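Local coordinates for gentamicin resistance protein (Enterococcus gallinarum, PDB 6CTZ), which probably phosphorylates the 2''-hydroxyl of aminoglycoside antibiotics such as kanamycin, using a guanine nucleotide with magnesium, and so confers gentamicin resistance, at residues 229-234 with 256-261. The protein carries 2 engineered substitutions. Numbering follows the deposited sequence.
Sequences YLLEDC and RKVSLF. With KAN (kanamycin a), chain E.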
ATOM      1  N   TYR A 229      -6.814  -2.422  -2.371  1.00 10.27           N
ATOM      2  CA  TYR A 229      -6.692  -3.368  -1.266  1.00  9.88           C
ATOM      3  C   TYR A 229      -7.849  -3.296  -0.289  1.00 10.41           C
ATOM      4  O   TYR A 229      -8.095  -4.269   0.434  1.00 11.66           O
ATOM      5  CB  TYR A 229      -5.330  -3.254  -0.564  1.00 10.03           C
ATOM      6  CG  TYR A 229      -4.204  -3.458  -1.549  1.00 10.66           C
ATOM      7  CD1 TYR A 229      -4.040  -4.672  -2.207  1.00 11.89           C
ATOM      8  CD2 TYR A 229      -3.320  -2.425  -1.848  1.00 12.41           C
ATOM      9  CE1 TYR A 229      -3.041  -4.850  -3.145  1.00 11.69           C
ATOM     10  CE2 TYR A 229      -2.312  -2.598  -2.783  1.00 13.21           C
ATOM     11  CZ  TYR A 229      -2.183  -3.812  -3.431  1.00 11.66           C
ATOM     12  OH  TYR A 229      -1.187  -3.987  -4.359  1.00 13.29           O
ATOM     13  N   LEU A 230      -8.597  -2.193  -0.274  1.00 11.40           N
ATOM     14  CA  LEU A 230      -9.888  -2.230   0.400  1.00 11.16           C
ATOM     15  C   LEU A 230     -10.769  -3.309  -0.225  1.00 11.18           C
ATOM     16  O   LEU A 230     -11.398  -4.107   0.481  1.00 12.45           O
ATOM     17  CB  LEU A 230     -10.564  -0.855   0.345  1.00 12.86           C
ATOM     18  CG  LEU A 230      -9.831   0.268   1.085  1.00 15.24           C
ATOM     19  CD1 LEU A 230     -10.675   1.536   1.110  1.00 16.28           C
ATOM     20  CD2 LEU A 230      -9.398  -0.142   2.487  1.00 18.84           C
ATOM     21  N   LEU A 231     -10.814  -3.360  -1.556  1.00 11.39           N
ATOM     22  CA  LEU A 231     -11.638  -4.366  -2.211  1.00 11.89           C
ATOM     23  C   LEU A 231     -11.061  -5.764  -2.002  1.00 12.54           C
ATOM     24  O   LEU A 231     -11.779  -6.696  -1.617  1.00 13.82           O
ATOM     25  CB  LEU A 231     -11.777  -4.039  -3.697  1.00 12.25           C
ATOM     26  CG  LEU A 231     -12.711  -4.967  -4.491  1.00 12.95           C
ATOM     27  CD1 LEU A 231     -14.096  -5.041  -3.853  1.00 14.62           C
ATOM     28  CD2 LEU A 231     -12.823  -4.532  -5.951  1.00 13.53           C
ATOM     29  N   GLU A 232      -9.757  -5.920  -2.223  1.00 12.36           N
ATOM     30  CA  GLU A 232      -9.137  -7.240  -2.158  1.00 14.93           C
ATOM     31  C   GLU A 232      -9.145  -7.793  -0.736  1.00 14.38           C
ATOM     32  O   GLU A 232      -9.426  -8.984  -0.526  1.00 16.14           O
ATOM     33  CB  GLU A 232      -7.710  -7.135  -2.706  1.00 16.61           C
ATOM     34  CG  GLU A 232      -6.952  -8.425  -2.907  1.00 19.44           C
ATOM     35  CD  GLU A 232      -5.583  -8.175  -3.526  1.00 21.81           C
ATOM     36  OE1 GLU A 232      -5.510  -7.575  -4.630  1.00 20.84           O
ATOM     37  OE2 GLU A 232      -4.581  -8.558  -2.896  1.00 24.33           O
ATOM     38  N   ASP A 233      -8.851  -6.944   0.258  1.00 13.71           N
ATOM     39  CA  ASP A 233      -8.588  -7.401   1.619  1.00 15.01           C
ATOM     40  C   ASP A 233      -9.682  -7.070   2.619  1.00 16.49           C
ATOM     41  O   ASP A 233      -9.769  -7.735   3.652  1.00 20.73           O
ATOM     42  CB  ASP A 233      -7.280  -6.797   2.136  1.00 15.03           C
ATOM     43  CG  ASP A 233      -6.073  -7.355   1.447  1.00 16.45           C
ATOM     44  OD1 ASP A 233      -6.153  -8.464   0.873  1.00 19.77           O
ATOM     45  OD2 ASP A 233      -5.028  -6.691   1.510  1.00 17.93           O
ATOM     46  N   CYS A 234     -10.498  -6.054   2.363  1.00 15.34           N
ATOM     47  CA  CYS A 234     -11.595  -5.729   3.257  1.00 15.85           C
ATOM     48  C   CYS A 234     -12.956  -6.126   2.710  1.00 16.11           C
ATOM     49  O   CYS A 234     -13.913  -6.203   3.484  1.00 17.95           O
ATOM     50  CB  CYS A 234     -11.589  -4.230   3.602  1.00 16.43           C
ATOM     51  SG  CYS A 234     -10.027  -3.663   4.316  1.00 18.38           S
ATOM     52  N   ARG A 256     -16.357  -2.049 -10.645  1.00 11.51           N
ATOM     53  CA  ARG A 256     -15.782  -2.749 -11.791  1.00 12.18           C
ATOM     54  C   ARG A 256     -14.370  -2.249 -12.083  1.00 11.15           C
ATOM     55  O   ARG A 256     -13.440  -3.047 -12.263  1.00 11.87           O
ATOM     56  CB  ARG A 256     -16.680  -2.605 -13.020  1.00 14.16           C
ATOM     57  CG  ARG A 256     -16.044  -3.189 -14.275  1.00 14.89           C
ATOM     58  CD  ARG A 256     -15.753  -4.682 -14.154  1.00 15.73           C
ATOM     59  NE  ARG A 256     -16.948  -5.460 -13.828  1.00 16.84           N
ATOM     60  CZ  ARG A 256     -17.805  -5.936 -14.724  1.00 18.30           C
ATOM     61  NH1 ARG A 256     -17.612  -5.728 -16.022  1.00 18.37           N
ATOM     62  NH2 ARG A 256     -18.857  -6.625 -14.309  1.00 19.00           N
ATOM     63  N   LYS A 257     -14.187  -0.927 -12.110  1.00 11.15           N
ATOM     64  CA  LYS A 257     -12.855  -0.371 -12.332  1.00 11.19           C
ATOM     65  C   LYS A 257     -11.859  -0.878 -11.295  1.00 10.48           C
ATOM     66  O   LYS A 257     -10.755  -1.319 -11.638  1.00 11.20           O
ATOM     67  CB  LYS A 257     -12.924   1.150 -12.274  1.00 11.86           C
ATOM     68  CG  LYS A 257     -11.601   1.823 -12.570  1.00 12.66           C
ATOM     69  CD  LYS A 257     -11.696   3.329 -12.442  1.00 12.20           C
ATOM     70  CE  LYS A 257     -10.336   3.979 -12.595  1.00 13.37           C
ATOM     71  NZ  LYS A 257     -10.407   5.460 -12.458  1.00 13.34           N
ATOM     72  N   VAL A 258     -12.232  -0.814 -10.013  1.00 10.54           N
ATOM     73  CA  VAL A 258     -11.309  -1.267  -8.978  1.00 10.08           C
ATOM     74  C   VAL A 258     -11.060  -2.769  -9.097  1.00 10.96           C
ATOM     75  O   VAL A 258      -9.945  -3.242  -8.849  1.00 11.80           O
ATOM     76  CB  VAL A 258     -11.817  -0.855  -7.583  1.00 10.76           C
ATOM     77  CG1 VAL A 258     -10.849  -1.337  -6.502  1.00 11.05           C
ATOM     78  CG2 VAL A 258     -11.943   0.642  -7.497  1.00 11.82           C
ATOM     79  N   SER A 259     -12.075  -3.539  -9.506  1.00 11.24           N
ATOM     80  CA  SER A 259     -11.876  -4.973  -9.665  1.00 12.25           C
ATOM     81  C   SER A 259     -10.875  -5.268 -10.774  1.00 12.22           C
ATOM     82  O   SER A 259     -10.149  -6.266 -10.703  1.00 12.53           O
ATOM     83  CB  SER A 259     -13.216  -5.668  -9.925  1.00 14.31           C
ATOM     84  OG  SER A 259     -13.615  -5.553 -11.281  1.00 16.63           O
ATOM     85  N   LEU A 260     -10.828  -4.419 -11.809  1.00 11.99           N
ATOM     86  CA  LEU A 260      -9.791  -4.554 -12.827  1.00 12.69           C
ATOM     87  C   LEU A 260      -8.408  -4.329 -12.216  1.00 12.75           C
ATOM     88  O   LEU A 260      -7.477  -5.104 -12.464  1.00 13.36           O
ATOM     89  CB  LEU A 260     -10.061  -3.598 -13.990  1.00 12.82           C
ATOM     90  CG  LEU A 260     -11.283  -3.979 -14.842  1.00 13.35           C
ATOM     91  CD1 LEU A 260     -11.779  -2.779 -15.658  1.00 14.55           C
ATOM     92  CD2 LEU A 260     -11.002  -5.162 -15.753  1.00 15.27           C
ATOM     93  N   PHE A 261      -8.261  -3.283 -11.388  1.00 12.47           N
ATOM     94  CA  PHE A 261      -7.010  -3.100 -10.653  1.00 12.29           C
ATOM     95  C   PHE A 261      -6.674  -4.332  -9.820  1.00 12.13           C
ATOM     96  O   PHE A 261      -5.501  -4.688  -9.684  1.00 13.54           O
ATOM     97  CB  PHE A 261      -7.095  -1.884  -9.722  1.00 12.91           C
ATOM     98  CG  PHE A 261      -7.200  -0.552 -10.424  1.00 12.84           C
ATOM     99  CD1 PHE A 261      -6.747  -0.379 -11.719  1.00 15.14           C
ATOM    100  CD2 PHE A 261      -7.747   0.536  -9.761  1.00 12.74           C
ATOM    101  CE1 PHE A 261      -6.847   0.859 -12.342  1.00 15.91           C
ATOM    102  CE2 PHE A 261      -7.849   1.762 -10.371  1.00 13.24           C
ATOM    103  CZ  PHE A 261      -7.398   1.928 -11.665  1.00 14.98           C
TER
HETATM  104  C1  KAN E 404      -1.003 -10.303  -2.250  1.00 19.28           C
HETATM  105  C2  KAN E 404      -1.933 -11.025  -3.226  1.00 21.22           C
HETATM  106  C3  KAN E 404      -3.092 -11.632  -2.465  1.00 23.66           C
HETATM  107  C4  KAN E 404      -2.510 -12.592  -1.439  1.00 24.99           C
HETATM  108  C5  KAN E 404      -1.550 -11.872  -0.496  1.00 25.25           C
HETATM  109  C6  KAN E 404      -0.890 -12.839   0.483  1.00 28.14           C
HETATM  110  C7  KAN E 404      -0.632  -5.384  -0.314  1.00 10.92           C
HETATM  111  C8  KAN E 404       0.505  -6.204  -0.917  1.00 11.34           C
HETATM  112  C9  KAN E 404      -0.062  -7.368  -1.736  1.00 13.46           C
HETATM  113  C10 KAN E 404      -0.996  -8.247  -0.904  1.00 14.43           C
HETATM  114  C11 KAN E 404      -2.091  -7.398  -0.254  1.00 14.60           C
HETATM  115  C12 KAN E 404      -1.500  -6.264   0.576  1.00 12.68           C
HETATM  116  C13 KAN E 404       2.599  -5.659  -2.022  1.00 13.67           C
HETATM  117  C14 KAN E 404       3.480  -4.421  -2.092  1.00 14.98           C
HETATM  118  C15 KAN E 404       2.954  -3.507  -3.203  1.00 16.52           C
HETATM  119  C16 KAN E 404       2.905  -4.277  -4.518  1.00 17.65           C
HETATM  120  C17 KAN E 404       2.097  -5.548  -4.340  1.00 18.07           C
HETATM  121  C18 KAN E 404       2.161  -6.374  -5.614  1.00 21.09           C
HETATM  122  N1  KAN E 404       0.043 -12.089   1.303  1.00 29.41           N
HETATM  123  N2  KAN E 404      -2.958  -8.210   0.593  1.00 17.34           N
HETATM  124  N3  KAN E 404      -0.077  -4.264   0.444  1.00 11.54           N
HETATM  125  N4  KAN E 404       3.765  -2.307  -3.367  1.00 19.29           N
HETATM  126  O5  KAN E 404      -0.531 -11.144  -1.192  1.00 22.00           O
HETATM  127  O6  KAN E 404      -2.418 -10.081  -4.186  1.00 22.82           O
HETATM  128  O7  KAN E 404      -3.970 -12.338  -3.348  1.00 25.13           O
HETATM  129  O8  KAN E 404      -3.579 -13.168  -0.686  1.00 26.69           O
HETATM  130  O9  KAN E 404      -1.707  -9.172  -1.729  1.00 16.85           O
HETATM  131  O10 KAN E 404       1.023  -8.185  -2.205  1.00 15.58           O
HETATM  132  O11 KAN E 404       1.251  -5.291  -1.735  1.00 12.22           O
HETATM  133  O12 KAN E 404       2.640  -6.321  -3.282  1.00 16.04           O
HETATM  134  O13 KAN E 404       3.469  -3.793  -0.808  1.00 17.45           O
HETATM  135  O14 KAN E 404       2.286  -3.506  -5.562  1.00 19.06           O
HETATM  136  O15 KAN E 404       1.392  -7.568  -5.440  0.65 22.46           O
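S259, which meets L231 across the two helices, gives its hydroxyl OG to R256 O in a 2.7 Å bond, tilted 20° from the carbonyl plane; L260 N, through the regular helical bond, is the second donor on that oxygen. With OG placed between its own backbone N and carbonyl carbon (chi1 81°), S259 folds its hydroxyl back onto the helix, where R171 also bonds it. Its CB, placed by the backbone, lies beside L231 CD2. The contact between the helices is small and apolar: L231 CD2 lies 3.8 Å from V258 CG1 and equally near the backbone at S259 N. L231 already points at the other helix from CB, and with CG anti to the backbone N (chi1 -176°) it sends CD2 onto V258 and S259.

Other faces of the same helix, 228-234, turn to the antibiotic. D233 OD2 accepts a 2.7 Å bond from kanamycin N2, E232 OE2 lies 2.9 Å from kanamycin O6, and kanamycin C7 sits over the centre of the Y229 ring, 3.7 Å above its plane. One short helix thus joins a hydrophobic seam to a substrate pocket whose acidic residues are consistent with binding a cationic aminoglycoside. Further along helix 251-276, V262 continues the apolar contact with L231, and helix 236-246 packs against both partners, T239 touching L231 and M243 touching V258, within the helical part of this kinase-like fold.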